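PDB 4ECG: putative iron-regulated protein A from Parabacteroides distasonis ATCC 8503, which binds calcium in the crystal and, as a member of the imelysin-like M75 peptidase family, may be a metalloendopeptidase. Local coordinates for residues Tyr48-Lys59 and Ser181-Tyr192. Sequence-based numbering, arbitrary orientation.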
ATOM      1  N   TYR A  48      -6.412  -9.391  -1.751  1.00 49.77           N
ATOM      2  CA  TYR A  48      -6.635  -9.494  -0.326  1.00 45.14           C
ATOM      3  C   TYR A  48      -6.586 -10.955   0.092  1.00 47.25           C
ATOM      4  O   TYR A  48      -6.113 -11.277   1.151  1.00 47.88           O
ATOM      5  CB  TYR A  48      -7.991  -8.874   0.011  1.00 46.52           C
ATOM      6  CG  TYR A  48      -8.058  -7.350  -0.009  1.00 46.94           C
ATOM      7  CD1 TYR A  48      -7.002  -6.578   0.409  1.00 48.17           C
ATOM      8  CD2 TYR A  48      -9.203  -6.692  -0.371  1.00 47.65           C
ATOM      9  CE1 TYR A  48      -7.066  -5.177   0.423  1.00 48.17           C
ATOM     10  CE2 TYR A  48      -9.280  -5.282  -0.369  1.00 50.05           C
ATOM     11  CZ  TYR A  48      -8.212  -4.529   0.058  1.00 48.95           C
ATOM     12  OH  TYR A  48      -8.251  -3.148   0.078  1.00 50.52           O
ATOM     13  N   LYS A  49      -7.086 -11.853  -0.733  1.00 51.24           N
ATOM     14  CA  LYS A  49      -7.009 -13.290  -0.441  1.00 57.12           C
ATOM     15  C   LYS A  49      -5.554 -13.746  -0.384  1.00 51.62           C
ATOM     16  O   LYS A  49      -5.184 -14.558   0.435  1.00 51.15           O
ATOM     17  CB  LYS A  49      -7.815 -14.079  -1.505  1.00 62.45           C
ATOM     18  CG  LYS A  49      -7.602 -15.590  -1.617  1.00 67.96           C
ATOM     19  CD  LYS A  49      -8.339 -16.402  -0.551  1.00 77.59           C
ATOM     20  CE  LYS A  49      -8.364 -17.918  -0.863  1.00 83.75           C
ATOM     21  NZ  LYS A  49      -9.169 -18.293  -2.083  1.00 78.28           N
ATOM     22  N   ASP A  50      -4.739 -13.237  -1.285  1.00 51.46           N
ATOM     23  CA  ASP A  50      -3.321 -13.593  -1.347  1.00 52.13           C
ATOM     24  C   ASP A  50      -2.690 -13.017  -0.090  1.00 50.34           C
ATOM     25  O   ASP A  50      -1.845 -13.658   0.531  1.00 46.38           O
ATOM     26  CB  ASP A  50      -2.678 -12.988  -2.611  1.00 52.99           C
ATOM     27  CG  ASP A  50      -1.152 -13.258  -2.756  1.00 54.62           C
ATOM     28  OD1 ASP A  50      -0.682 -14.401  -2.506  1.00 55.18           O
ATOM     29  OD2 ASP A  50      -0.423 -12.307  -3.189  1.00 55.51           O
HETATM   30  N   MSE A  51      -3.084 -11.799   0.276  1.00 48.75           N
HETATM   31  CA  MSE A  51      -2.626 -11.218   1.543  1.00 47.50           C
HETATM   32  C   MSE A  51      -2.997 -12.131   2.761  1.00 47.76           C
HETATM   33  O   MSE A  51      -2.145 -12.386   3.608  1.00 46.99           O
HETATM   34  CB  MSE A  51      -3.179  -9.817   1.744  1.00 47.85           C
HETATM   35  CG  MSE A  51      -2.388  -9.009   2.808  1.00 47.09           C
HETATM   36 SE   MSE A  51      -3.188  -7.293   3.072  0.75 41.39          SE
HETATM   37  CE  MSE A  51      -2.168  -6.914   4.716  1.00 42.43           C
ATOM     38  N   LEU A  52      -4.233 -12.636   2.846  1.00 46.26           N
ATOM     39  CA  LEU A  52      -4.611 -13.424   4.017  1.00 50.62           C
ATOM     40  C   LEU A  52      -3.749 -14.687   4.045  1.00 52.83           C
ATOM     41  O   LEU A  52      -3.209 -15.035   5.099  1.00 53.30           O
ATOM     42  CB  LEU A  52      -6.112 -13.752   4.086  1.00 50.25           C
ATOM     43  CG  LEU A  52      -6.605 -14.620   5.261  1.00 51.52           C
ATOM     44  CD1 LEU A  52      -6.238 -14.020   6.617  1.00 47.93           C
ATOM     45  CD2 LEU A  52      -8.106 -14.899   5.168  1.00 52.98           C
ATOM     46  N   THR A  53      -3.567 -15.322   2.884  1.00 52.24           N
ATOM     47  CA  THR A  53      -2.789 -16.561   2.804  1.00 51.46           C
ATOM     48  C   THR A  53      -1.368 -16.240   3.274  1.00 50.24           C
ATOM     49  O   THR A  53      -0.842 -16.925   4.135  1.00 48.95           O
ATOM     50  CB  THR A  53      -2.807 -17.201   1.389  1.00 53.61           C
ATOM     51  OG1 THR A  53      -4.154 -17.559   1.016  1.00 52.80           O
ATOM     52  CG2 THR A  53      -1.914 -18.440   1.332  1.00 49.62           C
ATOM     53  N   LYS A  54      -0.771 -15.163   2.762  1.00 49.44           N
ATOM     54  CA  LYS A  54       0.613 -14.853   3.083  1.00 49.02           C
ATOM     55  C   LYS A  54       0.754 -14.375   4.536  1.00 50.18           C
ATOM     56  O   LYS A  54       1.804 -14.604   5.159  1.00 48.80           O
ATOM     57  CB  LYS A  54       1.221 -13.804   2.133  1.00 53.23           C
ATOM     58  CG  LYS A  54       1.106 -14.048   0.629  1.00 56.03           C
ATOM     59  CD  LYS A  54       2.281 -14.788   0.063  1.00 61.68           C
ATOM     60  CE  LYS A  54       2.128 -15.142  -1.424  1.00 62.43           C
ATOM     61  NZ  LYS A  54       2.368 -13.942  -2.254  1.00 62.85           N
HETATM   62  N   MSE A  55      -0.284 -13.713   5.074  1.00 49.19           N
HETATM   63  CA  MSE A  55      -0.279 -13.269   6.474  1.00 47.38           C
HETATM   64  C   MSE A  55      -0.371 -14.444   7.456  1.00 47.70           C
HETATM   65  O   MSE A  55       0.281 -14.446   8.468  1.00 52.73           O
HETATM   66  CB  MSE A  55      -1.375 -12.234   6.755  1.00 44.89           C
HETATM   67  CG  MSE A  55      -1.260 -11.561   8.107  1.00 44.01           C
HETATM   68 SE   MSE A  55       0.368 -10.431   8.266  0.75 38.25          SE
HETATM   69  CE  MSE A  55      -0.373  -8.866   7.449  1.00 38.36           C
ATOM     70  N   THR A  56      -1.183 -15.418   7.155  1.00 50.20           N
ATOM     71  CA  THR A  56      -1.199 -16.661   7.898  1.00 52.58           C
ATOM     72  C   THR A  56       0.167 -17.362   7.842  1.00 53.07           C
ATOM     73  O   THR A  56       0.638 -17.813   8.864  1.00 57.79           O
ATOM     74  CB  THR A  56      -2.364 -17.565   7.429  1.00 52.96           C
ATOM     75  OG1 THR A  56      -3.608 -16.809   7.471  1.00 47.80           O
ATOM     76  CG2 THR A  56      -2.461 -18.930   8.293  1.00 51.58           C
ATOM     77  N   ALA A  57       0.855 -17.397   6.704  1.00 54.48           N
ATOM     78  CA  ALA A  57       2.225 -17.992   6.680  1.00 50.19           C
ATOM     79  C   ALA A  57       3.178 -17.153   7.535  1.00 52.51           C
ATOM     80  O   ALA A  57       4.019 -17.687   8.310  1.00 51.57           O
ATOM     81  CB  ALA A  57       2.770 -18.112   5.280  1.00 46.12           C
ATOM     82  N   TYR A  58       3.030 -15.838   7.441  1.00 50.86           N
ATOM     83  CA  TYR A  58       3.880 -14.969   8.227  1.00 47.75           C
ATOM     84  C   TYR A  58       3.716 -15.191   9.750  1.00 50.11           C
ATOM     85  O   TYR A  58       4.714 -15.299  10.451  1.00 49.40           O
ATOM     86  CB  TYR A  58       3.683 -13.525   7.863  1.00 45.21           C
ATOM     87  CG  TYR A  58       4.276 -12.605   8.897  1.00 45.06           C
ATOM     88  CD1 TYR A  58       5.616 -12.262   8.894  1.00 45.57           C
ATOM     89  CD2 TYR A  58       3.470 -12.042   9.870  1.00 43.62           C
ATOM     90  CE1 TYR A  58       6.140 -11.401   9.889  1.00 46.56           C
ATOM     91  CE2 TYR A  58       3.964 -11.167  10.823  1.00 47.20           C
ATOM     92  CZ  TYR A  58       5.285 -10.866  10.849  1.00 44.64           C
ATOM     93  OH  TYR A  58       5.666 -10.081  11.865  1.00 45.08           O
ATOM     94  N   LYS A  59       2.486 -15.292  10.257  1.00 50.05           N
ATOM     95  CA  LYS A  59       2.252 -15.458  11.700  1.00 50.24           C
ATOM     96  C   LYS A  59       2.773 -16.848  12.144  1.00 50.65           C
ATOM     97  O   LYS A  59       3.435 -16.940  13.171  1.00 51.05           O
ATOM     98  CB  LYS A  59       0.772 -15.169  12.050  1.00 53.67           C
ATOM     99  CG  LYS A  59       0.164 -15.838  13.266  1.00 60.85           C
ATOM    100  CD  LYS A  59       0.529 -15.074  14.530  1.00 67.83           C
ATOM    101  CE  LYS A  59      -0.002 -15.788  15.771  1.00 73.08           C
ATOM    102  NZ  LYS A  59       0.807 -15.336  16.934  1.00 71.08           N
ATOM    103  N   SER A 181       2.062  -9.449  15.583  1.00 43.65           N
ATOM    104  CA  SER A 181       1.794 -10.328  14.481  1.00 42.98           C
ATOM    105  C   SER A 181       0.388 -10.981  14.569  1.00 42.73           C
ATOM    106  O   SER A 181      -0.239 -11.163  13.528  1.00 41.29           O
ATOM    107  CB  SER A 181       2.861 -11.419  14.411  1.00 45.27           C
ATOM    108  OG  SER A 181       4.177 -10.905  14.426  1.00 43.85           O
ATOM    109  N   GLU A 182      -0.116 -11.287  15.769  1.00 46.35           N
ATOM    110  CA  GLU A 182      -1.540 -11.706  15.951  1.00 50.62           C
ATOM    111  C   GLU A 182      -2.460 -10.638  15.391  1.00 47.26           C
ATOM    112  O   GLU A 182      -3.443 -10.912  14.746  1.00 48.58           O
ATOM    113  CB  GLU A 182      -1.929 -11.874  17.430  1.00 53.47           C
ATOM    114  CG  GLU A 182      -1.695 -13.261  17.991  1.00 69.10           C
ATOM    115  CD  GLU A 182      -1.710 -13.361  19.539  1.00 72.30           C
ATOM    116  OE1 GLU A 182      -2.574 -12.726  20.228  1.00 77.35           O
ATOM    117  OE2 GLU A 182      -0.848 -14.121  20.033  1.00 64.64           O
ATOM    118  N   ARG A 183      -2.146  -9.400  15.703  1.00 45.21           N
ATOM    119  CA  ARG A 183      -3.005  -8.322  15.340  1.00 45.94           C
ATOM    120  C   ARG A 183      -2.857  -8.018  13.825  1.00 45.24           C
ATOM    121  O   ARG A 183      -3.841  -7.657  13.184  1.00 44.13           O
ATOM    122  CB  ARG A 183      -2.722  -7.099  16.225  1.00 44.56           C
ATOM    123  CG  ARG A 183      -3.522  -5.857  15.814  1.00 48.85           C
ATOM    124  CD  ARG A 183      -5.015  -6.163  15.912  1.00 47.61           C
ATOM    125  NE  ARG A 183      -5.888  -5.002  15.776  1.00 50.31           N
ATOM    126  CZ  ARG A 183      -6.327  -4.239  16.793  1.00 50.36           C
ATOM    127  NH1 ARG A 183      -5.968  -4.443  18.023  1.00 48.22           N
ATOM    128  NH2 ARG A 183      -7.135  -3.229  16.560  1.00 50.65           N
HETATM  129  N   MSE A 184      -1.659  -8.188  13.254  1.00 40.46           N
HETATM  130  CA  MSE A 184      -1.518  -8.031  11.814  1.00 42.81           C
HETATM  131  C   MSE A 184      -2.477  -9.032  11.107  1.00 44.52           C
HETATM  132  O   MSE A 184      -3.199  -8.623  10.202  1.00 45.93           O
HETATM  133  CB  MSE A 184      -0.069  -8.182  11.319  1.00 38.37           C
HETATM  134  CG  MSE A 184       0.821  -6.990  11.599  1.00 37.63           C
HETATM  135 SE   MSE A 184       2.715  -7.338  11.535  0.75 34.95          SE
HETATM  136  CE  MSE A 184       2.702  -7.912   9.722  1.00 34.30           C
ATOM    137  N   LEU A 185      -2.494 -10.292  11.564  1.00 43.96           N
ATOM    138  CA  LEU A 185      -3.353 -11.368  10.999  1.00 46.56           C
ATOM    139  C   LEU A 185      -4.818 -11.041  11.160  1.00 46.44           C
ATOM    140  O   LEU A 185      -5.596 -11.169  10.243  1.00 47.41           O
ATOM    141  CB  LEU A 185      -3.063 -12.758  11.642  1.00 46.53           C
ATOM    142  CG  LEU A 185      -3.866 -13.951  11.118  1.00 49.88           C
ATOM    143  CD1 LEU A 185      -3.800 -14.034   9.588  1.00 46.90           C
ATOM    144  CD2 LEU A 185      -3.459 -15.250  11.821  1.00 45.54           C
ATOM    145  N   SER A 186      -5.177 -10.601  12.338  1.00 46.91           N
ATOM    146  CA  SER A 186      -6.559 -10.290  12.661  1.00 50.25           C
ATOM    147  C   SER A 186      -7.093  -9.156  11.725  1.00 50.09           C
ATOM    148  O   SER A 186      -8.216  -9.251  11.203  1.00 48.17           O
ATOM    149  CB  SER A 186      -6.615  -9.860  14.131  1.00 50.54           C
ATOM    150  OG  SER A 186      -7.895  -9.468  14.448  1.00 57.97           O
ATOM    151  N   ASP A 187      -6.286  -8.103  11.530  1.00 45.99           N
ATOM    152  CA  ASP A 187      -6.661  -6.957  10.702  1.00 46.49           C
ATOM    153  C   ASP A 187      -6.828  -7.434   9.254  1.00 47.33           C
ATOM    154  O   ASP A 187      -7.785  -7.082   8.592  1.00 51.58           O
ATOM    155  CB  ASP A 187      -5.633  -5.806  10.794  1.00 45.07           C
ATOM    156  CG  ASP A 187      -5.668  -5.034  12.157  1.00 48.38           C
ATOM    157  OD1 ASP A 187      -6.673  -5.167  12.912  1.00 48.74           O
ATOM    158  OD2 ASP A 187      -4.683  -4.253  12.458  1.00 48.02           O
ATOM    159  N   THR A 188      -5.933  -8.305   8.804  1.00 47.65           N
ATOM    160  CA  THR A 188      -5.985  -8.899   7.458  1.00 45.15           C
ATOM    161  C   THR A 188      -7.215  -9.768   7.242  1.00 45.75           C
ATOM    162  O   THR A 188      -7.857  -9.675   6.220  1.00 45.23           O
ATOM    163  CB  THR A 188      -4.676  -9.673   7.117  1.00 43.41           C
ATOM    164  OG1 THR A 188      -3.538  -8.826   7.371  1.00 42.11           O
ATOM    165  CG2 THR A 188      -4.660 -10.078   5.632  1.00 41.15           C
ATOM    166  N   GLN A 189      -7.538 -10.609   8.213  1.00 47.95           N
ATOM    167  CA  GLN A 189      -8.806 -11.318   8.202  1.00 52.39           C
ATOM    168  C   GLN A 189      -9.952 -10.332   8.087  1.00 50.50           C
ATOM    169  O   GLN A 189     -10.846 -10.562   7.291  1.00 47.51           O
ATOM    170  CB  GLN A 189      -9.004 -12.205   9.449  1.00 54.02           C
ATOM    171  CG  GLN A 189      -8.131 -13.457   9.405  1.00 59.84           C
ATOM    172  CD  GLN A 189      -7.927 -14.124  10.763  1.00 61.80           C
ATOM    173  OE1 GLN A 189      -8.321 -13.574  11.802  1.00 61.10           O
ATOM    174  NE2 GLN A 189      -7.290 -15.320  10.757  1.00 55.60           N
ATOM    175  N   ASP A 190      -9.937  -9.248   8.871  1.00 48.40           N
ATOM    176  CA  ASP A 190     -11.060  -8.323   8.845  1.00 50.40           C
ATOM    177  C   ASP A 190     -11.171  -7.668   7.456  1.00 49.79           C
ATOM    178  O   ASP A 190     -12.255  -7.520   6.930  1.00 50.63           O
ATOM    179  CB  ASP A 190     -11.016  -7.307  10.003  1.00 52.53           C
ATOM    180  CG  ASP A 190     -11.332  -7.955  11.380  1.00 55.24           C
ATOM    181  OD1 ASP A 190     -11.883  -9.056  11.387  1.00 62.96           O
ATOM    182  OD2 ASP A 190     -10.998  -7.392  12.445  1.00 58.62           O
ATOM    183  N   LEU A 191     -10.044  -7.378   6.839  1.00 47.80           N
ATOM    184  CA  LEU A 191      -9.991  -6.723   5.542  1.00 48.34           C
ATOM    185  C   LEU A 191     -10.622  -7.603   4.469  1.00 48.60           C
ATOM    186  O   LEU A 191     -11.450  -7.142   3.683  1.00 50.15           O
ATOM    187  CB  LEU A 191      -8.510  -6.431   5.181  1.00 45.53           C
ATOM    188  CG  LEU A 191      -8.164  -5.582   3.968  1.00 45.03           C
ATOM    189  CD1 LEU A 191      -9.042  -4.321   3.913  1.00 46.44           C
ATOM    190  CD2 LEU A 191      -6.659  -5.232   3.999  1.00 43.64           C
ATOM    191  N   TYR A 192     -10.194  -8.858   4.413  1.00 48.81           N
ATOM    192  CA  TYR A 192     -10.652  -9.767   3.367  1.00 54.00           C
ATOM    193  C   TYR A 192     -12.110 -10.109   3.636  1.00 55.66           C
ATOM    194  O   TYR A 192     -12.931  -9.960   2.720  1.00 51.47           O
ATOM    195  CB  TYR A 192      -9.782 -11.028   3.244  1.00 52.74           C
ATOM    196  CG  TYR A 192     -10.352 -12.103   2.365  1.00 53.35           C
ATOM    197  CD1 TYR A 192     -10.400 -11.946   0.987  1.00 54.20           C
ATOM    198  CD2 TYR A 192     -10.855 -13.278   2.907  1.00 56.38           C
ATOM    199  CE1 TYR A 192     -10.934 -12.933   0.161  1.00 56.63           C
ATOM    200  CE2 TYR A 192     -11.371 -14.288   2.081  1.00 60.21           C
ATOM    201  CZ  TYR A 192     -11.407 -14.108   0.708  1.00 60.80           C
ATOM    202  OH  TYR A 192     -11.933 -15.076  -0.119  1.00 65.50           O
TER
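Leu52 and Leu185 interlock because each turns CG away from its own backbone N (chi1 178° and -179°), which swings the branched ends across the interface. Leu52 drops as a knob among Leu185, Thr188, Gln189 and Tyr192, its CD1 lying 3.4 Å from Gln189 CG, while Leu185 enters the hole formed by Leu52, Met55, Thr56 and Lys59. Thr188, a wall of the Leu52 hole, lays CG2 against Leu52 CA at 3.7 Å; its OG1, bonded back to Met184 O, also meets the methyls of Met51 and Met55. At one end Leu191 CG sits over a face of the Tyr48 ring, 4.0 Å from the centroid, a CH-pi contact. An alanine in place of Tyr48 would probably strip Leu191 of this aromatic cover and open a gap that Phe94 and Trp195, which also meet the ring, now border. Toward the other end the selenomethionines Met55 and Met184 touch, SE to CE, at 3.7 Å, and Met184 SE approaches the Tyr58 ring obliquely, a Met-aromatic contact. Lys59 NZ is held mainly by Asp63, with Glu182 a long second salt-bridge partner. Segments 48-59 and 181-192 run antiparallel (157°), and the two leucine knobs make this knobs-into-holes packing between helices 29-68 and 171-196 of the largely helical imelysin fold.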